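PDB 2YJG: lactate racemase from Thermoanaerobacterium thermosaccharolyticum, which catalyses the interconversion of the D- and L-isomers of lactate with the help of a nickel-pincer cofactor derived from nicotinic acid mononucleotide. Local coordinates for residues I171-G182 and H259-A270; A274-G285 and S410-V419. All blocks are in the same frame, centred on the assembly; numbering follows the deposited sequence.

Contact 1: residues I171-G182 and H259-A270; sequences IEPHFFAGFSGG and HLKGCEFVSEIA. With SO4 (sulfate ion), chain E.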
loop_
_atom_site.group_PDB
_atom_site.type_symbol
_atom_site.label_atom_id
_atom_site.label_comp_id
_atom_site.label_asym_id
_atom_site.label_seq_id
_atom_site.Cartn_x
_atom_site.Cartn_y
_atom_site.Cartn_z
ATOM N N ILE A 171 11.745 -6.428 22.229
ATOM C CA ILE A 171 12.718 -7.203 23.009
ATOM C C ILE A 171 12.031 -8.366 23.704
ATOM O O ILE A 171 11.089 -8.140 24.483
ATOM C CB ILE A 171 13.441 -6.333 24.062
ATOM C CG1 ILE A 171 14.323 -5.298 23.443
ATOM C CG2 ILE A 171 14.295 -7.267 24.960
ATOM C CD1 ILE A 171 14.777 -4.170 24.388
ATOM N N GLU A 172 12.447 -9.606 23.449
ATOM C CA GLU A 172 11.895 -10.787 24.132
ATOM C C GLU A 172 13.063 -11.792 24.137
ATOM O O GLU A 172 14.043 -11.607 23.404
ATOM C CB GLU A 172 10.694 -11.389 23.400
ATOM C CG GLU A 172 11.082 -12.056 22.044
ATOM C CD GLU A 172 9.880 -12.578 21.245
ATOM O OE1 GLU A 172 8.708 -12.324 21.643
ATOM O OE2 GLU A 172 10.150 -13.220 20.193
ATOM N N PRO A 173 12.950 -12.889 24.890
ATOM C CA PRO A 173 14.088 -13.777 24.938
ATOM C C PRO A 173 14.274 -14.443 23.602
ATOM O O PRO A 173 13.314 -14.590 22.865
ATOM C CB PRO A 173 13.650 -14.823 25.966
ATOM C CG PRO A 173 12.677 -14.078 26.854
ATOM C CD PRO A 173 11.954 -13.224 25.918
ATOM N N HIS A 174 15.481 -14.877 23.312
ATOM C CA HIS A 174 15.752 -15.642 22.077
ATOM C C HIS A 174 16.735 -16.746 22.391
ATOM O O HIS A 174 17.815 -16.506 23.022
ATOM C CB HIS A 174 16.247 -14.703 20.972
ATOM C CG HIS A 174 16.592 -15.417 19.714
ATOM N ND1 HIS A 174 15.822 -15.378 18.566
ATOM C CD2 HIS A 174 17.641 -16.226 19.440
ATOM C CE1 HIS A 174 16.402 -16.141 17.639
ATOM N NE2 HIS A 174 17.498 -16.661 18.155
ATOM N N PHE A 175 16.410 -17.949 21.949
ATOM C CA PHE A 175 17.088 -19.140 22.416
ATOM C C PHE A 175 18.562 -19.324 21.991
ATOM O O PHE A 175 19.247 -20.215 22.534
ATOM C CB PHE A 175 16.283 -20.386 22.125
ATOM C CG PHE A 175 16.208 -20.819 20.655
ATOM C CD1 PHE A 175 16.086 -19.891 19.620
ATOM C CD2 PHE A 175 16.185 -22.164 20.341
ATOM C CE1 PHE A 175 16.003 -20.316 18.343
ATOM C CE2 PHE A 175 16.072 -22.596 19.024
ATOM C CZ PHE A 175 15.944 -21.618 18.031
ATOM N N PHE A 176 19.041 -18.545 21.025
ATOM C CA PHE A 176 20.516 -18.502 20.815
ATOM C C PHE A 176 21.152 -17.128 20.681
ATOM O O PHE A 176 22.331 -17.036 20.875
ATOM C CB PHE A 176 20.974 -19.430 19.659
ATOM C CG PHE A 176 20.349 -19.154 18.342
ATOM C CD1 PHE A 176 20.891 -18.197 17.499
ATOM C CD2 PHE A 176 19.274 -19.925 17.883
ATOM C CE1 PHE A 176 20.355 -17.947 16.238
ATOM C CE2 PHE A 176 18.724 -19.701 16.618
ATOM C CZ PHE A 176 19.245 -18.713 15.791
ATOM N N ALA A 177 20.409 -16.089 20.312
ATOM C CA ALA A 177 20.910 -14.724 20.332
ATOM C C ALA A 177 20.694 -14.008 21.669
ATOM O O ALA A 177 21.045 -12.853 21.806
ATOM C CB ALA A 177 20.239 -13.887 19.213
ATOM N N GLY A 178 20.099 -14.697 22.641
ATOM C CA GLY A 178 19.912 -14.149 23.995
ATOM C C GLY A 178 18.621 -13.399 24.100
ATOM O O GLY A 178 17.711 -13.775 24.864
ATOM N N PHE A 179 18.546 -12.307 23.339
ATOM C CA PHE A 179 17.311 -11.539 23.198
ATOM C C PHE A 179 17.148 -11.076 21.771
ATOM O O PHE A 179 18.111 -10.978 21.038
ATOM C CB PHE A 179 17.325 -10.284 24.109
ATOM C CG PHE A 179 17.440 -10.586 25.557
ATOM C CD1 PHE A 179 18.658 -10.787 26.161
ATOM C CD2 PHE A 179 16.317 -10.564 26.340
ATOM C CE1 PHE A 179 18.742 -11.089 27.543
ATOM C CE2 PHE A 179 16.354 -10.839 27.707
ATOM C CZ PHE A 179 17.589 -11.100 28.329
ATOM N N SER A 180 15.914 -10.740 21.411
ATOM C CA SER A 180 15.621 -10.021 20.183
ATOM C C SER A 180 15.943 -8.539 20.302
ATOM O O SER A 180 16.280 -8.039 21.396
ATOM C CB SER A 180 14.141 -10.247 19.814
ATOM O OG SER A 180 13.253 -9.510 20.646
ATOM N N GLY A 181 15.856 -7.838 19.179
ATOM C CA GLY A 181 15.970 -6.367 19.131
ATOM C C GLY A 181 17.374 -5.765 19.049
ATOM O O GLY A 181 18.345 -6.441 18.736
ATOM N N GLY A 182 17.417 -4.464 19.236
ATOM C CA GLY A 182 18.642 -3.662 19.178
ATOM C C GLY A 182 19.353 -3.973 17.874
ATOM O O GLY A 182 18.723 -3.928 16.783
ATOM N N HIS A 259 19.072 -0.966 24.460
ATOM C CA HIS A 259 18.743 -2.379 24.279
ATOM C C HIS A 259 19.012 -3.131 25.553
ATOM O O HIS A 259 18.153 -3.881 26.033
ATOM C CB HIS A 259 19.533 -2.991 23.141
ATOM C CG HIS A 259 19.276 -4.468 22.933
ATOM N ND1 HIS A 259 18.040 -4.996 22.552
ATOM C CD2 HIS A 259 20.119 -5.527 23.019
ATOM C CE1 HIS A 259 18.147 -6.307 22.443
ATOM N NE2 HIS A 259 19.392 -6.655 22.715
ATOM N N LEU A 260 20.168 -2.872 26.170
ATOM C CA LEU A 260 20.477 -3.558 27.431
ATOM C C LEU A 260 19.523 -3.226 28.564
ATOM O O LEU A 260 19.123 -4.127 29.361
ATOM C CB LEU A 260 21.942 -3.310 27.820
ATOM C CG LEU A 260 23.047 -3.894 26.956
ATOM C CD1 LEU A 260 24.472 -3.555 27.508
ATOM C CD2 LEU A 260 22.955 -5.452 26.818
ATOM N N LYS A 261 19.126 -1.954 28.698
ATOM C CA LYS A 261 18.149 -1.590 29.723
ATOM C C LYS A 261 16.823 -2.331 29.484
ATOM O O LYS A 261 16.200 -2.837 30.406
ATOM C CB LYS A 261 17.969 -0.052 29.770
ATOM C CG LYS A 261 17.004 0.432 30.805
ATOM C CD LYS A 261 17.387 0.036 32.269
ATOM C CE LYS A 261 16.106 -0.427 33.060
ATOM N NZ LYS A 261 15.647 -1.859 32.771
ATOM N N GLY A 262 16.441 -2.480 28.224
ATOM C CA GLY A 262 15.272 -3.290 27.898
ATOM C C GLY A 262 15.435 -4.770 28.220
ATOM O O GLY A 262 14.511 -5.430 28.756
ATOM N N CYS A 263 16.597 -5.300 27.939
ATOM C CA CYS A 263 16.875 -6.733 28.209
ATOM C C CYS A 263 16.901 -6.967 29.690
ATOM O O CYS A 263 16.466 -8.035 30.160
ATOM C CB CYS A 263 18.210 -7.159 27.588
ATOM S SG CYS A 263 18.210 -7.243 25.769
ATOM N N GLU A 264 17.408 -5.985 30.449
ATOM C CA GLU A 264 17.400 -6.129 31.893
ATOM C C GLU A 264 15.958 -6.215 32.366
ATOM O O GLU A 264 15.656 -7.005 33.216
ATOM C CB GLU A 264 18.145 -5.004 32.635
ATOM C CG GLU A 264 19.633 -5.013 32.384
ATOM C CD GLU A 264 20.282 -3.672 32.748
ATOM O OE1 GLU A 264 19.575 -2.702 33.106
ATOM O OE2 GLU A 264 21.498 -3.606 32.690
ATOM N N PHE A 265 15.079 -5.396 31.831
ATOM C CA PHE A 265 13.681 -5.418 32.199
ATOM C C PHE A 265 13.065 -6.823 31.868
ATOM O O PHE A 265 12.407 -7.458 32.699
ATOM C CB PHE A 265 12.928 -4.250 31.528
ATOM C CG PHE A 265 11.448 -4.252 31.794
ATOM C CD1 PHE A 265 10.948 -3.887 33.025
ATOM C CD2 PHE A 265 10.557 -4.637 30.821
ATOM C CE1 PHE A 265 9.591 -3.943 33.263
ATOM C CE2 PHE A 265 9.187 -4.651 31.075
ATOM C CZ PHE A 265 8.729 -4.303 32.288
ATOM N N VAL A 266 13.294 -7.283 30.655
ATOM C CA VAL A 266 12.782 -8.563 30.192
ATOM C C VAL A 266 13.332 -9.663 31.032
ATOM O O VAL A 266 12.551 -10.541 31.380
ATOM C CB VAL A 266 12.961 -8.765 28.670
ATOM C CG1 VAL A 266 12.523 -10.131 28.232
ATOM C CG2 VAL A 266 12.146 -7.707 27.901
ATOM N N SER A 267 14.637 -9.670 31.345
ATOM C CA SER A 267 15.181 -10.697 32.255
ATOM C C SER A 267 14.416 -10.756 33.618
ATOM O O SER A 267 14.140 -11.864 34.176
ATOM C CB SER A 267 16.671 -10.422 32.524
ATOM O OG SER A 267 17.196 -11.518 33.214
ATOM N N GLU A 268 14.109 -9.577 34.184
ATOM C CA GLU A 268 13.375 -9.559 35.472
ATOM C C GLU A 268 12.000 -10.241 35.338
ATOM O O GLU A 268 11.643 -11.005 36.185
ATOM C CB GLU A 268 13.207 -8.136 36.047
ATOM C CG GLU A 268 14.493 -7.403 36.298
ATOM C CD GLU A 268 14.308 -6.053 37.056
ATOM O OE1 GLU A 268 13.287 -5.883 37.811
ATOM O OE2 GLU A 268 15.200 -5.168 36.886
ATOM N N ILE A 269 11.278 -10.029 34.223
ATOM C CA ILE A 269 9.932 -10.573 34.008
ATOM C C ILE A 269 9.971 -12.034 33.597
ATOM O O ILE A 269 9.131 -12.853 34.064
ATOM C CB ILE A 269 9.178 -9.866 32.861
ATOM C CG1 ILE A 269 9.041 -8.365 33.068
ATOM C CG2 ILE A 269 7.743 -10.453 32.673
ATOM C CD1 ILE A 269 9.219 -7.875 34.438
ATOM N N ALA A 270 10.922 -12.376 32.726
ATOM C CA ALA A 270 10.907 -13.703 32.084
ATOM C C ALA A 270 11.728 -14.765 32.798
ATOM O O ALA A 270 11.548 -15.945 32.516
ATOM C CB ALA A 270 11.358 -13.560 30.654
HETATM S S SO4 E . 14.349 -9.361 15.643
HETATM O O1 SO4 E . 15.013 -8.192 15.066
HETATM O O2 SO4 E . 12.933 -8.979 15.860
HETATM O O3 SO4 E . 14.390 -10.595 14.808
HETATM O O4 SO4 E . 15.077 -9.590 16.846
#
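Phe179 turns one face of its ring to Cys263 on the helix: Cys263 CB stands 3.8 Å from the ring centroid, almost on the ring normal (4° off), a CH-pi contact. The thiol lies over the same ring but is displaced toward its root, with Cys263 SG 3.4 Å from Phe179 CG, a sulfur-aromatic contact. A cysteine suits this place, being slim enough to let the ring lie close to the helix while offering a polarisable sulfur to the pi cloud. Val266 CG1 meets the ring at its edge, in plane, 3.9 Å from Phe179 CE2. With Phe179 CG turned away from its carbonyl carbon, beside the backbone N (chi1 -61°), the ring reaches across to the helix. An alanine in place of Phe179 would probably open a gap over Cys263 and beside Val266, leaving Cys263 CB and SG without that ring face.

The two methyls of Val266 part company, for while CG1 also touches Pro173 CD, Val266 CG2 packs 3.7 Å from Ile171 CG2. Further along Ile171, CD1 rests 3.7 Å from Gly262 CA, where a CB on the helix would clash with it. Glycine also suits position 182: Gly182 CA lies over a face of the His259 ring, 4.1 Å from its centroid, and a CB would clash. At the other end Pro173 CG touches Ala270 CB.

Within the loop, Ser180 OG accepts from Glu172 N at 2.9 Å and is hydrogen-bonded to Phe170 O. Gly181 N donates to O4 of a sulfate, probably from the crystallisation liquor, which Arg75 also binds. Through Pro173 and Phe179 the small hairpin of strands 173-174 and 178-179, which carries the probable proton donor/acceptor His174, packs on helix 257-270, and Ile171, His259 and Val266 also touch strand 233-241.

Contact 2: residues A274-G285 and S410-V419; sequences AKPADIVITSNG and SKINVIPDGV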
loop_
_atom_site.group_PDB
_atom_site.type_symbol
_atom_site.label_atom_id
_atom_site.label_comp_id
_atom_site.label_asym_id
_atom_site.label_seq_id
_atom_site.Cartn_x
_atom_site.Cartn_y
_atom_site.Cartn_z
ATOM N N ALA A 274 14.820 -22.892 38.090
ATOM C CA ALA A 274 14.441 -24.303 38.070
ATOM C C ALA A 274 15.390 -25.218 38.861
ATOM O O ALA A 274 16.593 -25.164 38.680
ATOM C CB ALA A 274 14.391 -24.792 36.575
ATOM N N LYS A 275 14.856 -26.064 39.737
ATOM C CA LYS A 275 15.574 -27.216 40.265
ATOM C C LYS A 275 15.407 -28.350 39.255
ATOM O O LYS A 275 14.280 -28.835 39.017
ATOM C CB LYS A 275 15.047 -27.651 41.646
ATOM C CG LYS A 275 15.445 -29.106 41.982
ATOM C CD LYS A 275 15.350 -29.456 43.509
ATOM C CE LYS A 275 15.918 -30.890 43.767
ATOM N NZ LYS A 275 15.594 -31.383 45.139
ATOM N N PRO A 276 16.509 -28.810 38.660
ATOM C CA PRO A 276 16.220 -29.743 37.571
ATOM C C PRO A 276 15.492 -31.031 38.007
ATOM O O PRO A 276 15.718 -31.577 39.120
ATOM C CB PRO A 276 17.577 -30.008 36.928
ATOM C CG PRO A 276 18.542 -28.943 37.501
ATOM C CD PRO A 276 17.951 -28.546 38.841
ATOM N N ALA A 277 14.587 -31.476 37.134
ATOM C CA ALA A 277 13.692 -32.575 37.416
ATOM C C ALA A 277 13.855 -33.637 36.364
ATOM O O ALA A 277 14.391 -33.414 35.263
ATOM C CB ALA A 277 12.248 -32.108 37.428
ATOM N N ASP A 278 13.377 -34.818 36.701
ATOM C CA ASP A 278 13.418 -35.924 35.778
ATOM C C ASP A 278 12.497 -35.797 34.593
ATOM O O ASP A 278 12.784 -36.420 33.550
ATOM C CB ASP A 278 13.052 -37.204 36.493
ATOM C CG ASP A 278 14.216 -37.822 37.105
ATOM O OD1 ASP A 278 15.013 -38.424 36.343
ATOM O OD2 ASP A 278 14.333 -37.718 38.345
ATOM N N ILE A 279 11.387 -35.065 34.791
ATOM C CA ILE A 279 10.352 -34.791 33.759
ATOM C C ILE A 279 10.023 -33.294 33.765
ATOM O O ILE A 279 9.873 -32.674 34.821
ATOM C CB ILE A 279 9.061 -35.626 33.966
ATOM C CG1 ILE A 279 9.351 -37.120 33.963
ATOM C CG2 ILE A 279 8.038 -35.388 32.887
ATOM C CD1 ILE A 279 8.069 -38.002 34.404
ATOM N N VAL A 280 9.937 -32.719 32.573
ATOM C CA VAL A 280 9.463 -31.385 32.403
ATOM C C VAL A 280 8.262 -31.448 31.461
ATOM O O VAL A 280 8.306 -32.182 30.457
ATOM C CB VAL A 280 10.545 -30.514 31.744
ATOM C CG1 VAL A 280 10.026 -29.163 31.533
ATOM C CG2 VAL A 280 11.886 -30.511 32.540
ATOM N N ILE A 281 7.208 -30.680 31.752
ATOM C CA ILE A 281 6.079 -30.435 30.848
ATOM C C ILE A 281 6.076 -29.001 30.443
ATOM O O ILE A 281 6.118 -28.097 31.294
ATOM C CB ILE A 281 4.700 -30.736 31.485
ATOM C CG1 ILE A 281 4.626 -32.224 31.795
ATOM C CG2 ILE A 281 3.594 -30.204 30.573
ATOM C CD1 ILE A 281 3.317 -32.668 32.540
ATOM N N THR A 282 6.108 -28.756 29.141
ATOM C CA THR A 282 6.057 -27.371 28.657
ATOM C C THR A 282 5.266 -27.267 27.322
ATOM O O THR A 282 4.606 -28.241 26.906
ATOM C CB THR A 282 7.472 -26.800 28.545
ATOM O OG1 THR A 282 7.422 -25.381 28.412
ATOM C CG2 THR A 282 8.259 -27.480 27.363
ATOM N N SER A 283 5.236 -26.067 26.761
ATOM C CA SER A 283 4.500 -25.809 25.512
ATOM C C SER A 283 5.271 -24.832 24.667
ATOM O O SER A 283 6.290 -24.291 25.092
ATOM C CB SER A 283 3.119 -25.229 25.788
ATOM O OG SER A 283 3.198 -23.858 25.955
ATOM N N ASN A 284 4.834 -24.619 23.441
ATOM C CA ASN A 284 5.460 -23.572 22.651
ATOM C C ASN A 284 4.599 -22.348 22.522
ATOM O O ASN A 284 4.623 -21.762 21.465
ATOM C CB ASN A 284 5.826 -24.009 21.244
ATOM C CG ASN A 284 7.227 -23.553 20.852
ATOM O OD1 ASN A 284 8.146 -23.809 21.592
ATOM N ND2 ASN A 284 7.371 -22.801 19.730
ATOM N N GLY A 285 3.840 -21.997 23.568
ATOM C CA GLY A 285 3.145 -20.716 23.619
ATOM C C GLY A 285 1.848 -20.579 22.831
ATOM O O GLY A 285 1.326 -19.479 22.707
ATOM N N SER A 410 8.409 -39.558 39.779
ATOM C CA SER A 410 9.400 -38.499 39.587
ATOM C C SER A 410 8.775 -37.128 39.750
ATOM O O SER A 410 7.761 -36.884 39.138
ATOM C CB SER A 410 10.018 -38.611 38.186
ATOM O OG SER A 410 10.743 -39.829 38.020
ATOM N N LYS A 411 9.346 -36.219 40.548
ATOM C CA LYS A 411 8.775 -34.846 40.548
ATOM C C LYS A 411 8.996 -34.186 39.170
ATOM O O LYS A 411 9.948 -34.488 38.487
ATOM C CB LYS A 411 9.243 -33.956 41.715
ATOM C CG LYS A 411 8.510 -34.257 43.060
ATOM C CD LYS A 411 8.238 -33.039 43.925
ATOM C CE LYS A 411 8.960 -33.109 45.261
ATOM N NZ LYS A 411 8.592 -32.153 46.337
ATOM N N ILE A 412 8.087 -33.299 38.788
ATOM C CA ILE A 412 7.944 -32.817 37.440
ATOM C C ILE A 412 7.999 -31.338 37.490
ATOM O O ILE A 412 7.294 -30.692 38.300
ATOM C CB ILE A 412 6.544 -33.179 36.846
ATOM C CG1 ILE A 412 6.307 -34.679 36.835
ATOM C CG2 ILE A 412 6.347 -32.620 35.415
ATOM C CD1 ILE A 412 4.811 -35.042 36.676
ATOM N N ASN A 413 8.795 -30.760 36.609
ATOM C CA ASN A 413 8.787 -29.340 36.442
ATOM C C ASN A 413 7.721 -28.977 35.415
ATOM O O ASN A 413 7.729 -29.534 34.335
ATOM C CB ASN A 413 10.166 -28.832 35.975
ATOM C CG ASN A 413 11.156 -28.540 37.112
ATOM O OD1 ASN A 413 12.390 -28.590 36.912
ATOM N ND2 ASN A 413 10.644 -28.160 38.262
ATOM N N VAL A 414 6.854 -28.001 35.696
ATOM C CA VAL A 414 5.836 -27.528 34.724
ATOM C C VAL A 414 6.132 -26.129 34.298
ATOM O O VAL A 414 6.175 -25.215 35.120
ATOM C CB VAL A 414 4.374 -27.594 35.311
ATOM C CG1 VAL A 414 3.329 -27.127 34.244
ATOM C CG2 VAL A 414 4.066 -29.038 35.784
ATOM N N ILE A 415 6.364 -25.928 33.001
ATOM C CA ILE A 415 6.672 -24.621 32.484
ATOM C C ILE A 415 5.572 -24.357 31.453
ATOM O O ILE A 415 5.722 -24.750 30.287
ATOM C CB ILE A 415 8.016 -24.599 31.757
ATOM C CG1 ILE A 415 9.121 -25.279 32.615
ATOM C CG2 ILE A 415 8.360 -23.149 31.369
ATOM C CD1 ILE A 415 10.552 -25.181 32.020
ATOM N N PRO A 416 4.468 -23.715 31.871
ATOM C CA PRO A 416 3.318 -23.717 30.957
ATOM C C PRO A 416 3.547 -23.043 29.601
ATOM O O PRO A 416 3.004 -23.513 28.604
ATOM C CB PRO A 416 2.194 -23.025 31.736
ATOM C CG PRO A 416 2.721 -22.891 33.211
ATOM C CD PRO A 416 4.183 -23.123 33.201
ATOM N N ASP A 417 4.354 -21.994 29.558
ATOM C CA ASP A 417 4.762 -21.366 28.308
ATOM C C ASP A 417 6.300 -21.364 28.151
ATOM O O ASP A 417 7.029 -20.530 28.725
ATOM C CB ASP A 417 4.207 -19.974 28.234
ATOM C CG ASP A 417 4.530 -19.260 26.892
ATOM O OD1 ASP A 417 5.489 -19.657 26.184
ATOM O OD2 ASP A 417 3.809 -18.294 26.562
ATOM N N GLY A 418 6.767 -22.353 27.405
ATOM C CA GLY A 418 8.179 -22.580 27.180
ATOM C C GLY A 418 8.937 -21.507 26.394
ATOM O O GLY A 418 10.158 -21.413 26.493
ATOM N N VAL A 419 8.239 -20.739 25.575
ATOM C CA VAL A 419 8.922 -19.766 24.679
ATOM C C VAL A 419 9.084 -18.405 25.276
ATOM O O VAL A 419 9.924 -17.605 24.813
ATOM C CB VAL A 419 8.178 -19.540 23.357
ATOM C CG1 VAL A 419 8.282 -20.708 22.562
ATOM C CG2 VAL A 419 6.729 -19.172 23.561
HETATM O O HOH W 1 12.919 -35.198 39.372
#
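Two neighbouring parallel strands of the six-stranded sheet, 279-283 and 412-415, meet here, their axes 4.6 Å apart and 16° from exact alignment. Asn413 and Ile281 each use both N and O: Asn413 N donates to Ile279 O at 2.8 Å, and Asn413 O receives Ile281 N. Next comes Ile415 N to Ile281 O, again 2.8 Å and nearly straight at 176°.

Branched aliphatic residues suit such strands, whose extended backbone leaves room for a branch at CB. On one face Ile279 and Ile412 run alongside each other, and Ile412 CG2 reaches 4.0 Å from Ile281 CG1. On the other, Val280 CG1 packs against Ile415 CD1.

Past the regular pairing, hydroxyls supply most of the links, beside a weak bond from Gly418 N to Ser283 O. Thr282 OG1, anti to its own N (chi1 -165°), donates to Ile415 O at 2.6 Å, in the carbonyl plane. Ser283 OG donates to Pro416 O at 2.7 Å, lying somewhat out of the Pro416 carbonyl plane, and accepts from Gly285 N in an ST turn, so one small hydroxyl ties the strand end both to its neighbour and to its own following turn. On the other segment, Asp417 OD1 accepts from Val419 N in an Asx turn. Glycine suits position 418, where a CB would run into Ser283 O and Thr282 OG1. Val419 CG1 rests 3.3 Å from Asn284 OD1, the two side chains crossing at about a right angle; the Asn284 amide is fixed by Leu289 and Gly299, near the probable substrate residues Gln295 and Lys298.

At the start of the strands a water accepts from Asp278 N, and the Asp278 carboxylate makes a salt bridge with Lys308. Helix 395-405 packs on Ile279, Ile281 and Ile412, while strand 22-25 flanks 412-415 across from 279-283.

In the fold
Both segments of contact 1 precede those of contact 2 along the chain, and the centres of the two contacts lie about 21 Å apart. They adjoin in sequence: helix 257-270 of contact 1 runs directly into strand 271-277, whose second half opens contact 2, yet the two touch nowhere else. Contact 1 joins a loop of the N-terminal domain to that helix near the mixed beta-sheet, whereas contact 2 lies within the parallel beta-sheet of the C-terminal domain. The helix and the strand after it thus carry the chain from one to the other. Contact 1 holds a probable catalytic histidine beside likely cofactor-binding residues, and contact 2 borders likely substrate-binding ones, consistent with an active site built from both parts.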